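Local coordinates for tyrocidine synthetase 3 (Brevibacillus brevis, PDB 2JGP), which probably forms peptide bonds in the nonribosomal synthesis of the antibiotic tyrocidine, its condensation domain joining building blocks delivered on peptidyl carrier domains, at residues I88-K93 with L249-K254; Q94-V99 with V162-E167; T152-V157 with F194-A199; P200-S205 with T218-S223; I224-S229 with G369-T374. All blocks are in the same frame, centred on the assembly; numbering follows the deposited sequence. Where two conformers were deposited one is given.

Contacts 1 and 5 differ most in depth: contact 1 is a surface contact of one salt bridge over aliphatic packing, whereas contact 5 is buried and centres on a carboxylate held by backbone N-H groups. Contacts 2 and 3 build on one small antiparallel sheet: contact 2 adds strand 97-98 along one edge of strand 160-165, and contact 3 leans a loop against strand 152-157 on the far edge. Contact 4, also buried, is regular hairpin pairing in a larger sheet. Its strand 213-220 runs on into the turn before helix 227-241, which contact 5 fixes. Tyr-253 links contacts 1 and 5, and Phe-154 of contact 3 packs on Ser-223 of contact 4.

Contact 1 of 5, residues I88-K93 with L249-K254; sequences IEPVQK and LRIQYK
Ile-251 reaches from the segment before helix 253-263 against Ile-88 and Pro-90. At its CB the side chain divides. The CG2 branch meets Ile-88 CG2 at 3.9 Å, while CG1, set anti to the carbonyl carbon (chi1 -60°), carries CD1 toward Pro-90. That terminal methyl ends 3.7 Å from Pro-90 CD and also 3.6 Å from the carbonyl oxygen Ile-88 O. Branched aliphatics and a proline ring suit such a seam, since they pack closely and demand no polar partner.

Outside this patch Arg-250 stretches its chain past Pro-90, whose CD lies over one face of the guanidinium. Its NH2 forms a salt bridge with Glu-89 OE2 at 3.2 Å; the carboxylate is met from above its plane. Arg-250 NH1 pairs with Asp-363 as well, and Lys-254 NZ with Glu-148. The chemistry implies two layers: aliphatic packing beneath, with charge pairs toward solvent, probably weakened by it, tying the stretch after the carrier-domain helices to the condensation domain.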
# COMPACT_ATOMS: atom_id res chain seq x y z
N ILE A 88 12.31 -13.11 7.90
CA ILE A 88 11.31 -13.17 8.96
C ILE A 88 10.97 -14.63 9.25
O ILE A 88 10.41 -15.33 8.40
CB ILE A 88 10.03 -12.41 8.57
CG1 ILE A 88 10.34 -10.95 8.26
CG2 ILE A 88 9.00 -12.49 9.68
CD1 ILE A 88 9.18 -10.19 7.67
N GLU A 89 11.32 -15.09 10.45
CA GLU A 89 11.11 -16.48 10.87
C GLU A 89 10.21 -16.53 12.12
O GLU A 89 10.08 -15.52 12.82
CB GLU A 89 12.45 -17.14 11.17
CG GLU A 89 13.47 -17.05 10.04
CD GLU A 89 13.11 -17.95 8.87
OE1 GLU A 89 12.57 -17.44 7.86
OE2 GLU A 89 13.37 -19.17 8.96
N PRO A 90 9.60 -17.69 12.40
CA PRO A 90 8.81 -17.84 13.62
C PRO A 90 9.61 -17.49 14.87
O PRO A 90 10.76 -17.90 15.00
CB PRO A 90 8.43 -19.33 13.63
CG PRO A 90 8.48 -19.74 12.21
CD PRO A 90 9.59 -18.93 11.60
N VAL A 91 9.01 -16.73 15.78
CA VAL A 91 9.72 -16.23 16.95
C VAL A 91 9.46 -17.09 18.18
O VAL A 91 8.46 -17.80 18.25
CB VAL A 91 9.33 -14.76 17.26
CG1 VAL A 91 9.65 -13.88 16.05
CG2 VAL A 91 7.87 -14.65 17.64
N GLN A 92 10.37 -17.02 19.15
CA GLN A 92 10.22 -17.74 20.41
C GLN A 92 9.04 -17.18 21.21
O GLN A 92 8.82 -15.97 21.22
CB GLN A 92 11.50 -17.66 21.24
CG GLN A 92 12.74 -18.24 20.55
CD GLN A 92 13.52 -19.21 21.42
OE1 GLN A 92 14.73 -19.06 21.61
NE2 GLN A 92 12.82 -20.22 21.95
N LYS A 93 8.31 -18.07 21.88
CA LYS A 93 7.14 -17.67 22.66
C LYS A 93 7.54 -16.71 23.78
O LYS A 93 8.58 -16.87 24.42
CB LYS A 93 6.43 -18.89 23.25
CG LYS A 93 5.19 -18.54 24.09
CD LYS A 93 4.22 -19.71 24.23
CE LYS A 93 3.00 -19.32 25.06
NZ LYS A 93 1.81 -20.19 24.80
N LEU A 249 -0.84 -21.11 7.92
CA LEU A 249 -0.06 -19.87 7.90
C LEU A 249 1.30 -20.09 8.55
O LEU A 249 1.39 -20.33 9.76
CB LEU A 249 -0.82 -18.76 8.64
CG LEU A 249 -2.16 -18.33 8.04
CD1 LEU A 249 -3.08 -17.71 9.10
CD2 LEU A 249 -1.95 -17.36 6.89
N ARG A 250 2.36 -19.99 7.75
CA ARG A 250 3.72 -20.20 8.25
C ARG A 250 4.15 -19.11 9.22
O ARG A 250 4.81 -19.39 10.23
CB ARG A 250 4.73 -20.24 7.09
CG ARG A 250 6.17 -20.37 7.58
CD ARG A 250 7.17 -20.61 6.47
NE ARG A 250 8.48 -20.86 7.08
CZ ARG A 250 9.35 -19.92 7.44
NH1 ARG A 250 9.10 -18.63 7.24
NH2 ARG A 250 10.50 -20.27 8.00
N ILE A 251 3.81 -17.87 8.88
CA ILE A 251 4.30 -16.70 9.57
C ILE A 251 3.11 -15.88 10.07
O ILE A 251 2.09 -15.77 9.38
CB ILE A 251 5.19 -15.85 8.62
CG1 ILE A 251 6.40 -16.67 8.13
CG2 ILE A 251 5.68 -14.59 9.29
CD1 ILE A 251 7.37 -17.09 9.23
N GLN A 252 3.25 -15.31 11.27
CA GLN A 252 2.19 -14.47 11.84
C GLN A 252 2.65 -13.04 12.04
O GLN A 252 3.83 -12.72 11.90
CB GLN A 252 1.67 -15.08 13.15
CG GLN A 252 0.44 -15.98 12.95
CD GLN A 252 -0.84 -15.20 12.69
OE1 GLN A 252 -0.84 -13.95 12.66
NE2 GLN A 252 -1.94 -15.92 12.48
N TYR A 253 1.70 -12.15 12.34
CA TYR A 253 2.04 -10.73 12.47
C TYR A 253 3.11 -10.48 13.53
O TYR A 253 4.01 -9.68 13.31
CB TYR A 253 0.80 -9.87 12.77
CG TYR A 253 1.07 -8.40 12.53
CD1 TYR A 253 1.01 -7.86 11.25
CD2 TYR A 253 1.42 -7.55 13.58
CE1 TYR A 253 1.27 -6.53 11.02
CE2 TYR A 253 1.68 -6.21 13.35
CZ TYR A 253 1.61 -5.70 12.07
OH TYR A 253 1.85 -4.37 11.83
N LYS A 254 3.03 -11.18 14.66
CA LYS A 254 4.01 -10.96 15.73
C LYS A 254 5.43 -11.30 15.29
O LYS A 254 6.39 -10.70 15.77
CB LYS A 254 3.63 -11.73 17.00
CG LYS A 254 3.73 -13.25 16.92
CD LYS A 254 3.19 -13.85 18.21
CE LYS A 254 3.51 -15.32 18.34
NZ LYS A 254 2.81 -16.14 17.32

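Contact 2 of 5, residues Q94-V99 with V162-E167; sequences QAYYPV and VQNIHE
Gln-163 O is approached by two neighbouring residues of 94-99: Tyr-97 N gives it a hydrogen bond of 3.0 Å, nearly straight at 163°, and the CA-H of Tyr-96 adds a weaker contact. The return bond, Gln-163 N to Tyr-97 O at 2.8 Å, completes an antiparallel hydrogen-bonded pair. One residue further on, the glutamine side chain takes over. Extended beyond CG (chi2 -173°), it brings NE2 to within 2.8 Å of Pro-98 O in an almost linear bond of 169°, with the acceptor lying in the amide plane. Proline has no N-H with which to continue the backbone pairing; the Gln-163 amide bonds to the Pro-98 carbonyl instead.

Packing flanks these bonds. Tyr-97 crosses Ile-165 at about a right angle, CD1 lying 3.7 Å from Ile-165 CG1, and its phenol oxygen OH accepts from Gln-94 N at 3.0 Å, which folds the start of the segment over the ring. Tyr-96 crosses Val-162, with Tyr-96 CD2 3.7 Å from Val-162 CG2. Where the strands part, water 1 spans the gap, giving to Ala-95 O and accepting from Ile-165 N. On its other edge strand 160-165 pairs with 152-157. Chemically, then, this is a short, irregular edge strand, held by one pair of backbone bonds and lengthened by a buried side-chain amide and a water.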
# COMPACT_ATOMS: atom_id res chain seq x y z
N GLN A 94 6.70 -15.70 24.00
CA GLN A 94 6.98 -14.64 24.95
C GLN A 94 5.66 -14.15 25.55
O GLN A 94 4.60 -14.38 24.97
CB GLN A 94 7.73 -13.50 24.23
CG GLN A 94 8.90 -12.90 25.00
CD GLN A 94 9.99 -13.91 25.34
OE1 GLN A 94 10.28 -14.14 26.51
NE2 GLN A 94 10.60 -14.51 24.32
N ALA A 95 5.73 -13.50 26.71
CA ALA A 95 4.53 -13.00 27.40
C ALA A 95 3.83 -11.92 26.58
O ALA A 95 2.60 -11.90 26.48
CB ALA A 95 4.90 -12.47 28.79
N TYR A 96 4.63 -11.04 25.99
CA TYR A 96 4.14 -9.98 25.12
C TYR A 96 5.08 -9.86 23.94
O TYR A 96 6.22 -10.34 23.99
CB TYR A 96 4.13 -8.63 25.85
CG TYR A 96 3.33 -8.59 27.12
CD1 TYR A 96 3.95 -8.81 28.35
CD2 TYR A 96 1.97 -8.31 27.12
CE1 TYR A 96 3.24 -8.76 29.53
CE2 TYR A 96 1.24 -8.26 28.30
CZ TYR A 96 1.89 -8.49 29.50
OH TYR A 96 1.19 -8.45 30.67
N TYR A 97 4.62 -9.19 22.89
CA TYR A 97 5.43 -8.97 21.70
C TYR A 97 5.44 -7.49 21.35
O TYR A 97 4.46 -6.79 21.60
CB TYR A 97 4.89 -9.81 20.54
CG TYR A 97 4.83 -11.28 20.87
CD1 TYR A 97 3.70 -11.84 21.44
CD2 TYR A 97 5.92 -12.11 20.62
CE1 TYR A 97 3.65 -13.19 21.76
CE2 TYR A 97 5.88 -13.46 20.92
CZ TYR A 97 4.74 -14.00 21.49
OH TYR A 97 4.71 -15.34 21.79
N PRO A 98 6.55 -7.01 20.76
CA PRO A 98 6.54 -5.60 20.39
C PRO A 98 5.44 -5.31 19.37
O PRO A 98 5.08 -6.19 18.58
CB PRO A 98 7.93 -5.38 19.77
CG PRO A 98 8.39 -6.74 19.35
CD PRO A 98 7.80 -7.68 20.35
N VAL A 99 4.91 -4.10 19.40
CA VAL A 99 4.07 -3.63 18.30
C VAL A 99 4.95 -3.22 17.12
O VAL A 99 6.12 -2.90 17.29
CB VAL A 99 3.18 -2.44 18.72
CG1 VAL A 99 2.21 -2.88 19.79
CG2 VAL A 99 4.03 -1.27 19.19
N VAL A 162 2.39 -2.85 23.64
CA VAL A 162 2.79 -4.19 23.23
C VAL A 162 1.58 -5.01 22.84
O VAL A 162 0.45 -4.74 23.28
CB VAL A 162 3.56 -4.94 24.34
CG1 VAL A 162 4.90 -4.27 24.62
CG2 VAL A 162 2.72 -5.02 25.63
N GLN A 163 1.82 -6.02 22.01
CA GLN A 163 0.79 -6.95 21.59
C GLN A 163 0.64 -8.06 22.61
O GLN A 163 1.63 -8.68 23.01
CB GLN A 163 1.15 -7.57 20.24
CG GLN A 163 1.35 -6.57 19.14
CD GLN A 163 1.53 -7.24 17.80
OE1 GLN A 163 0.57 -7.69 17.19
NE2 GLN A 163 2.79 -7.33 17.35
N ASN A 164 -0.59 -8.29 23.02
CA ASN A 164 -0.94 -9.36 23.94
C ASN A 164 -1.78 -10.36 23.16
O ASN A 164 -2.92 -10.07 22.79
CB ASN A 164 -1.70 -8.78 25.14
CG ASN A 164 -1.89 -9.78 26.27
OD1 ASN A 164 -1.55 -10.96 26.14
ND2 ASN A 164 -2.44 -9.31 27.39
N ILE A 165 -1.20 -11.52 22.87
CA ILE A 165 -1.85 -12.52 22.02
C ILE A 165 -2.60 -13.50 22.91
O ILE A 165 -2.00 -14.11 23.80
CB ILE A 165 -0.82 -13.31 21.17
CG1 ILE A 165 0.16 -12.36 20.48
CG2 ILE A 165 -1.53 -14.18 20.15
CD1 ILE A 165 -0.48 -11.39 19.56
N HIS A 166 -3.90 -13.65 22.67
CA HIS A 166 -4.73 -14.51 23.50
C HIS A 166 -5.02 -15.85 22.84
O HIS A 166 -5.41 -15.93 21.68
CB HIS A 166 -6.04 -13.80 23.87
CG HIS A 166 -5.83 -12.53 24.63
ND1 HIS A 166 -5.69 -12.50 26.00
CD2 HIS A 166 -5.73 -11.25 24.20
CE1 HIS A 166 -5.52 -11.25 26.39
NE2 HIS A 166 -5.54 -10.47 25.32
N GLU A 167 -4.73 -16.90 23.60
CA GLU A 167 -5.14 -18.28 23.35
C GLU A 167 -6.53 -18.41 22.69
O GLU A 167 -6.64 -18.89 21.55
CB GLU A 167 -5.14 -19.07 24.68
CG GLU A 167 -4.43 -18.39 25.91
CD GLU A 167 -5.15 -17.13 26.45
OE1 GLU A 167 -6.39 -17.11 26.54
OE2 GLU A 167 -4.44 -16.15 26.78
O HOH W 1 0.98 -12.57 24.29

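Contact 3 of 5, residues T152-V157 with F194-A199; sequences TSFAVV and FDLEVA
Phe-154 sets its CG anti to the carbonyl carbon (chi1 -60°), which turns the ring edge toward Leu-196 O and carries CD2 to 4.0 Å from Leu-196 CG. The two backbones are joined by a hydrogen bond from Phe-154 N to Leu-196 O, 2.8 Å long.

That carbonyl is presented by a type I turn from Asp-195 to Val-198. Asp-195 suits its first position, because OD1 accepts from Glu-197 N at 2.9 Å in an Asx turn. Small residues then let the backbones close up: Ser-153 CB lies 3.5 Å from Glu-197 O, and Ala-199 CB rests 3.7 Å from Thr-152 O. The serine hydroxyl is engaged elsewhere, with His-166 NE2.

Strand 152-157 is thus flanked along both edges: Ser-153 and Ala-155 bond to strand 160-165, while Phe-154 N faces the loop that leads from helix 180-189 to strand 202-210. The Phe-154 ring packs on Gln-103 and Tyr-107 of helix 101-113, and Leu-196 reaches Asp-110 of that helix.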
# COMPACT_ATOMS: atom_id res chain seq x y z
N THR A 152 -5.59 -10.46 19.30
CA THR A 152 -4.57 -9.57 19.84
C THR A 152 -5.22 -8.39 20.56
O THR A 152 -6.11 -7.74 20.01
CB THR A 152 -3.67 -9.02 18.73
OG1 THR A 152 -2.99 -10.10 18.10
CG2 THR A 152 -2.64 -8.04 19.30
N SER A 153 -4.77 -8.12 21.78
CA SER A 153 -5.11 -6.91 22.50
C SER A 153 -3.82 -6.15 22.74
O SER A 153 -2.73 -6.68 22.48
CB SER A 153 -5.79 -7.23 23.83
OG SER A 153 -4.90 -7.87 24.73
N PHE A 154 -3.92 -4.93 23.25
CA PHE A 154 -2.73 -4.13 23.51
C PHE A 154 -2.67 -3.74 24.96
O PHE A 154 -3.70 -3.52 25.60
CB PHE A 154 -2.70 -2.89 22.63
CG PHE A 154 -2.70 -3.18 21.16
CD1 PHE A 154 -1.50 -3.23 20.45
CD2 PHE A 154 -3.88 -3.41 20.48
CE1 PHE A 154 -1.50 -3.50 19.09
CE2 PHE A 154 -3.89 -3.67 19.12
CZ PHE A 154 -2.70 -3.73 18.43
N ALA A 155 -1.45 -3.66 25.48
CA ALA A 155 -1.20 -3.18 26.84
C ALA A 155 0.06 -2.32 26.78
O ALA A 155 0.75 -2.31 25.76
CB ALA A 155 -1.01 -4.35 27.79
N VAL A 156 0.33 -1.59 27.86
CA VAL A 156 1.58 -0.85 27.98
C VAL A 156 2.48 -1.60 28.94
O VAL A 156 2.12 -1.82 30.10
CB VAL A 156 1.36 0.60 28.45
CG1 VAL A 156 2.70 1.29 28.75
CG2 VAL A 156 0.60 1.38 27.40
N VAL A 157 3.64 -2.02 28.46
CA VAL A 157 4.61 -2.76 29.26
C VAL A 157 5.96 -2.09 29.09
O VAL A 157 6.40 -1.85 27.97
CB VAL A 157 4.69 -4.23 28.82
CG1 VAL A 157 5.86 -4.94 29.49
CG2 VAL A 157 3.36 -4.94 29.13
N PHE A 194 -13.28 0.97 19.76
CA PHE A 194 -12.86 -0.29 20.33
C PHE A 194 -12.02 -0.01 21.56
O PHE A 194 -11.20 0.92 21.56
CB PHE A 194 -12.00 -1.06 19.33
CG PHE A 194 -12.77 -1.67 18.20
CD1 PHE A 194 -13.00 -0.95 17.04
CD2 PHE A 194 -13.28 -2.95 18.30
CE1 PHE A 194 -13.72 -1.51 16.00
CE2 PHE A 194 -14.00 -3.52 17.27
CZ PHE A 194 -14.22 -2.80 16.11
N ASP A 195 -12.22 -0.81 22.60
CA ASP A 195 -11.30 -0.85 23.73
C ASP A 195 -10.12 -1.71 23.30
O ASP A 195 -10.27 -2.92 23.10
CB ASP A 195 -11.98 -1.44 24.96
CG ASP A 195 -11.09 -1.41 26.19
OD1 ASP A 195 -9.85 -1.34 26.06
OD2 ASP A 195 -11.63 -1.48 27.30
N LEU A 196 -8.96 -1.09 23.17
CA LEU A 196 -7.78 -1.78 22.65
C LEU A 196 -7.23 -2.86 23.59
O LEU A 196 -6.39 -3.68 23.16
CB LEU A 196 -6.69 -0.76 22.29
CG LEU A 196 -6.51 -0.36 20.83
CD1 LEU A 196 -7.75 -0.54 19.94
CD2 LEU A 196 -5.93 1.06 20.72
N GLU A 197 -7.69 -2.86 24.84
CA GLU A 197 -7.30 -3.87 25.84
C GLU A 197 -8.08 -5.17 25.74
O GLU A 197 -7.80 -6.11 26.47
CB GLU A 197 -7.50 -3.32 27.26
CG GLU A 197 -6.58 -2.21 27.64
CD GLU A 197 -6.60 -1.96 29.13
OE1 GLU A 197 -5.50 -1.84 29.71
OE2 GLU A 197 -7.70 -1.90 29.72
N VAL A 198 -9.06 -5.23 24.84
CA VAL A 198 -9.99 -6.35 24.78
C VAL A 198 -10.05 -6.95 23.38
O VAL A 198 -10.55 -6.32 22.45
CB VAL A 198 -11.41 -5.92 25.22
CG1 VAL A 198 -12.41 -7.07 25.06
CG2 VAL A 198 -11.38 -5.43 26.66
N ALA A 199 -9.52 -8.16 23.25
CA ALA A 199 -9.66 -8.94 22.03
C ALA A 199 -10.98 -9.72 22.10
O ALA A 199 -11.44 -10.06 23.20
CB ALA A 199 -8.47 -9.89 21.86

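Contact 4 of 5, residues P200-S205 with T218-S223; sequences PLIRVS and TDMHHS
Arg-203 and Asp-219 pair through two backbone hydrogen bonds, Arg-203 N to Asp-219 O at 2.9 Å and Asp-219 N to Arg-203 O at 3.0 Å. A third, longer bond from His-221 N to Leu-201 O (3.2 Å) extends the pairing. The two side chains lie side by side without their charged ends touching; a water sits between, its link to Asp-219 doubtful. Arg-203 makes a cation-pi contact with Phe-194, and its NH2 donates to Pro-193 O; the buried carboxylate accepts from Asn-120 and Met-121.

On the other face Ile-202 CD1 lies 4.0 Å from both Met-220 CE and Thr-218 CG2, and Val-204 packs beside Thr-218. Beta-branched Ile-202, Val-204 and Thr-218 suit a buried strand.

His-221 ND1 accepts from Ser-223 N at 3.1 Å and shares a 2.8 Å hydrogen bond with Ser-223 OG; NE2 bonds to Asp-110. This is an antiparallel hairpin of the chloramphenicol-acetyltransferase-like fold, its second strand leading straight into His-221 and His-222 of the HHxxxDG signature of condensation domains.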
# COMPACT_ATOMS: atom_id res chain seq x y z
N PRO A 200 -11.61 -9.98 20.95
CA PRO A 200 -11.20 -9.66 19.59
C PRO A 200 -11.56 -8.22 19.19
O PRO A 200 -12.63 -7.71 19.55
CB PRO A 200 -12.00 -10.65 18.76
CG PRO A 200 -13.27 -10.81 19.51
CD PRO A 200 -12.91 -10.69 20.97
N LEU A 201 -10.68 -7.58 18.43
CA LEU A 201 -10.96 -6.25 17.89
C LEU A 201 -11.70 -6.35 16.56
O LEU A 201 -11.37 -5.67 15.58
CB LEU A 201 -9.66 -5.46 17.75
CG LEU A 201 -8.99 -5.20 19.10
CD1 LEU A 201 -7.55 -4.78 18.93
CD2 LEU A 201 -9.78 -4.17 19.90
N ILE A 202 -12.72 -7.20 16.53
CA ILE A 202 -13.62 -7.31 15.39
C ILE A 202 -15.00 -7.55 15.96
O ILE A 202 -15.16 -8.25 16.97
CB ILE A 202 -13.20 -8.46 14.43
CG1 ILE A 202 -14.15 -8.52 13.22
CG2 ILE A 202 -13.17 -9.80 15.15
CD1 ILE A 202 -13.62 -9.34 12.04
N ARG A 203 -16.01 -6.94 15.34
CA ARG A 203 -17.39 -7.15 15.73
C ARG A 203 -18.26 -7.30 14.50
O ARG A 203 -17.94 -6.78 13.42
CB ARG A 203 -17.91 -6.04 16.66
CG ARG A 203 -17.59 -4.62 16.24
CD ARG A 203 -18.25 -3.61 17.17
NE ARG A 203 -17.54 -3.45 18.45
CZ ARG A 203 -16.93 -2.34 18.86
NH1 ARG A 203 -16.91 -1.24 18.12
NH2 ARG A 203 -16.32 -2.33 20.04
N VAL A 204 -19.34 -8.06 14.65
CA VAL A 204 -20.19 -8.41 13.53
C VAL A 204 -21.66 -8.31 13.95
O VAL A 204 -22.04 -8.80 15.01
CB VAL A 204 -19.88 -9.83 13.03
CG1 VAL A 204 -20.72 -10.19 11.80
CG2 VAL A 204 -18.39 -9.95 12.70
N SER A 205 -22.46 -7.64 13.12
CA SER A 205 -23.91 -7.62 13.28
C SER A 205 -24.54 -8.17 12.00
O SER A 205 -24.20 -7.74 10.90
CB SER A 205 -24.41 -6.20 13.55
OG SER A 205 -23.97 -5.73 14.81
N THR A 218 -19.69 -5.56 9.48
CA THR A 218 -18.45 -5.99 10.11
C THR A 218 -17.59 -4.76 10.38
O THR A 218 -17.53 -3.84 9.56
CB THR A 218 -17.68 -6.99 9.22
OG1 THR A 218 -18.51 -8.12 8.93
CG2 THR A 218 -16.40 -7.46 9.91
N ASP A 219 -16.94 -4.72 11.53
CA ASP A 219 -16.03 -3.63 11.87
C ASP A 219 -14.84 -4.20 12.62
O ASP A 219 -14.97 -5.21 13.32
CB ASP A 219 -16.74 -2.57 12.70
CG ASP A 219 -16.00 -1.23 12.73
OD1 ASP A 219 -14.89 -1.12 12.16
OD2 ASP A 219 -16.55 -0.28 13.31
N MET A 220 -13.68 -3.58 12.44
CA MET A 220 -12.48 -4.00 13.13
C MET A 220 -11.56 -2.81 13.24
O MET A 220 -11.76 -1.80 12.53
CB MET A 220 -11.79 -5.16 12.40
CG MET A 220 -11.21 -4.83 11.03
SD MET A 220 -10.83 -6.30 10.03
CE MET A 220 -12.44 -6.68 9.34
N HIS A 221 -10.59 -2.90 14.13
CA HIS A 221 -9.70 -1.79 14.39
C HIS A 221 -8.48 -1.87 13.47
O HIS A 221 -7.93 -2.94 13.25
CB HIS A 221 -9.27 -1.77 15.85
CG HIS A 221 -8.66 -0.48 16.27
ND1 HIS A 221 -7.31 -0.22 16.13
CD2 HIS A 221 -9.21 0.65 16.78
CE1 HIS A 221 -7.05 1.00 16.55
NE2 HIS A 221 -8.19 1.55 16.95
N HIS A 222 -8.07 -0.72 12.94
CA HIS A 222 -7.01 -0.69 11.93
C HIS A 222 -5.64 -1.14 12.45
O HIS A 222 -4.73 -1.41 11.65
CB HIS A 222 -6.89 0.71 11.30
CG HIS A 222 -6.51 0.69 9.85
ND1 HIS A 222 -5.50 -0.11 9.36
CD2 HIS A 222 -7.01 1.36 8.78
CE1 HIS A 222 -5.38 0.07 8.06
NE2 HIS A 222 -6.29 0.95 7.68
N SER A 223 -5.48 -1.22 13.77
CA SER A 223 -4.23 -1.70 14.39
C SER A 223 -3.96 -3.19 14.15
O SER A 223 -2.83 -3.66 14.31
CB SER A 223 -4.24 -1.44 15.90
OG SER A 223 -5.31 -2.12 16.53
O HOH W 2 -18.04 -0.61 15.31

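Contact 5 of 5, residues I224-S229 with G369-T374; sequences ISDGVS and GMFVNT. With SO4 (sulfate ion), chain B.
Asp-226 and the backbone of 369-372 form the tight half of this contact. The aspartate CG sits between the backbone N and the carbonyl carbon (chi1 64°), which directs the carboxylate into the opposing loop. There OD2 takes two hydrogen bonds, from Phe-371 N at 2.9 Å, met above the carboxylate plane, and from Val-372 N at 3.2 Å on the anti lone pair. The other oxygen, OD1, caps the helix by accepting from Ser-229 N at 2.9 Å, and makes a salt bridge with Arg-359. Gly-369 CA makes a C-H...O contact with Ile-224 O at 3.5 Å; glycine suits this place because the Phe-371 ring lies close to where a side chain would go.

Gly-227 marks the looser, exposed side. Its N, at the first turn of helix 227-241, donates to O1 of a sulfate ion at 2.9 Å, and Val-372 CG1 comes no nearer to that oxygen than 3.8 Å. The ion probably came from the crystallisation liquor. Asp-226 and Gly-227 are the DG of the HHxxxDG signature. Such bonding makes this aspartate a structural anchor, one oxygen fixing the helix start and the other the loop before strand 373-379, while the exposed helix N-terminus probably favours an anion.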
# COMPACT_ATOMS: atom_id res chain seq x y z
N ILE A 224 -5.00 -3.94 13.77
CA ILE A 224 -4.86 -5.39 13.53
C ILE A 224 -5.30 -5.82 12.12
O ILE A 224 -5.49 -7.00 11.84
CB ILE A 224 -5.58 -6.22 14.65
CG1 ILE A 224 -7.05 -5.83 14.83
CG2 ILE A 224 -4.86 -6.03 15.97
CD1 ILE A 224 -7.95 -6.24 13.71
N SER A 225 -5.43 -4.85 11.22
CA SER A 225 -5.90 -5.14 9.87
C SER A 225 -5.47 -4.06 8.88
O SER A 225 -4.81 -3.08 9.26
CB SER A 225 -7.42 -5.29 9.88
OG SER A 225 -7.90 -5.83 8.67
N ASP A 226 -5.78 -4.29 7.61
CA ASP A 226 -5.66 -3.28 6.56
C ASP A 226 -6.50 -3.71 5.35
O ASP A 226 -7.19 -4.74 5.39
CB ASP A 226 -4.19 -2.96 6.20
CG ASP A 226 -3.43 -4.14 5.61
OD1 ASP A 226 -4.06 -5.16 5.26
OD2 ASP A 226 -2.19 -4.02 5.47
N GLY A 227 -6.46 -2.91 4.28
CA GLY A 227 -7.27 -3.14 3.10
C GLY A 227 -7.11 -4.55 2.55
O GLY A 227 -8.10 -5.24 2.32
N VAL A 228 -5.87 -4.96 2.37
CA VAL A 228 -5.58 -6.32 1.92
C VAL A 228 -6.11 -7.37 2.91
O VAL A 228 -6.68 -8.37 2.49
CB VAL A 228 -4.07 -6.54 1.66
CG1 VAL A 228 -3.73 -8.01 1.54
CG2 VAL A 228 -3.63 -5.78 0.41
N SER A 229 -5.95 -7.13 4.21
CA SER A 229 -6.42 -8.09 5.22
C SER A 229 -7.94 -8.27 5.16
O SER A 229 -8.44 -9.39 5.28
CB SER A 229 -6.00 -7.70 6.63
OG SER A 229 -4.61 -7.50 6.74
N GLY A 369 -3.27 -8.30 9.22
CA GLY A 369 -2.50 -7.35 10.03
C GLY A 369 -2.30 -6.04 9.31
O GLY A 369 -2.74 -5.87 8.16
N MET A 370 -1.62 -5.12 9.98
CA MET A 370 -1.38 -3.78 9.46
C MET A 370 -0.03 -3.72 8.75
O MET A 370 1.02 -3.60 9.40
CB MET A 370 -1.43 -2.78 10.61
CG MET A 370 -1.06 -1.36 10.23
SD MET A 370 -2.02 -0.76 8.83
CE MET A 370 -1.15 0.77 8.49
N PHE A 371 -0.04 -3.82 7.42
CA PHE A 371 1.19 -3.79 6.61
C PHE A 371 1.33 -2.56 5.72
O PHE A 371 2.46 -2.14 5.42
CB PHE A 371 1.27 -5.05 5.73
CG PHE A 371 1.53 -6.31 6.51
CD1 PHE A 371 0.48 -7.19 6.80
CD2 PHE A 371 2.80 -6.63 6.95
CE1 PHE A 371 0.71 -8.36 7.51
CE2 PHE A 371 3.03 -7.79 7.67
CZ PHE A 371 1.99 -8.66 7.95
N VAL A 372 0.21 -1.98 5.31
CA VAL A 372 0.23 -0.87 4.36
C VAL A 372 1.19 0.23 4.82
O VAL A 372 1.20 0.62 5.98
CB VAL A 372 -1.19 -0.32 4.09
CG1 VAL A 372 -1.80 0.28 5.35
CG2 VAL A 372 -1.15 0.71 2.97
N ASN A 373 2.04 0.66 3.89
CA ASN A 373 3.09 1.65 4.14
C ASN A 373 2.89 2.72 3.08
O ASN A 373 2.25 2.46 2.07
CB ASN A 373 4.47 1.00 4.00
CG ASN A 373 5.62 1.85 4.57
OD1 ASN A 373 5.40 2.78 5.36
ND2 ASN A 373 6.85 1.51 4.18
N THR A 374 3.41 3.92 3.31
CA THR A 374 3.37 4.96 2.30
C THR A 374 4.80 5.40 2.02
O THR A 374 5.62 5.53 2.94
CB THR A 374 2.53 6.17 2.73
OG1 THR A 374 1.21 5.74 3.08
CG2 THR A 374 2.43 7.19 1.59
S SO4 B . -5.94 0.49 3.91
O1 SO4 B . -5.52 -0.29 5.06
O2 SO4 B . -5.36 1.82 3.97
O3 SO4 B . -5.49 -0.18 2.70
O4 SO4 B . -7.40 0.59 3.92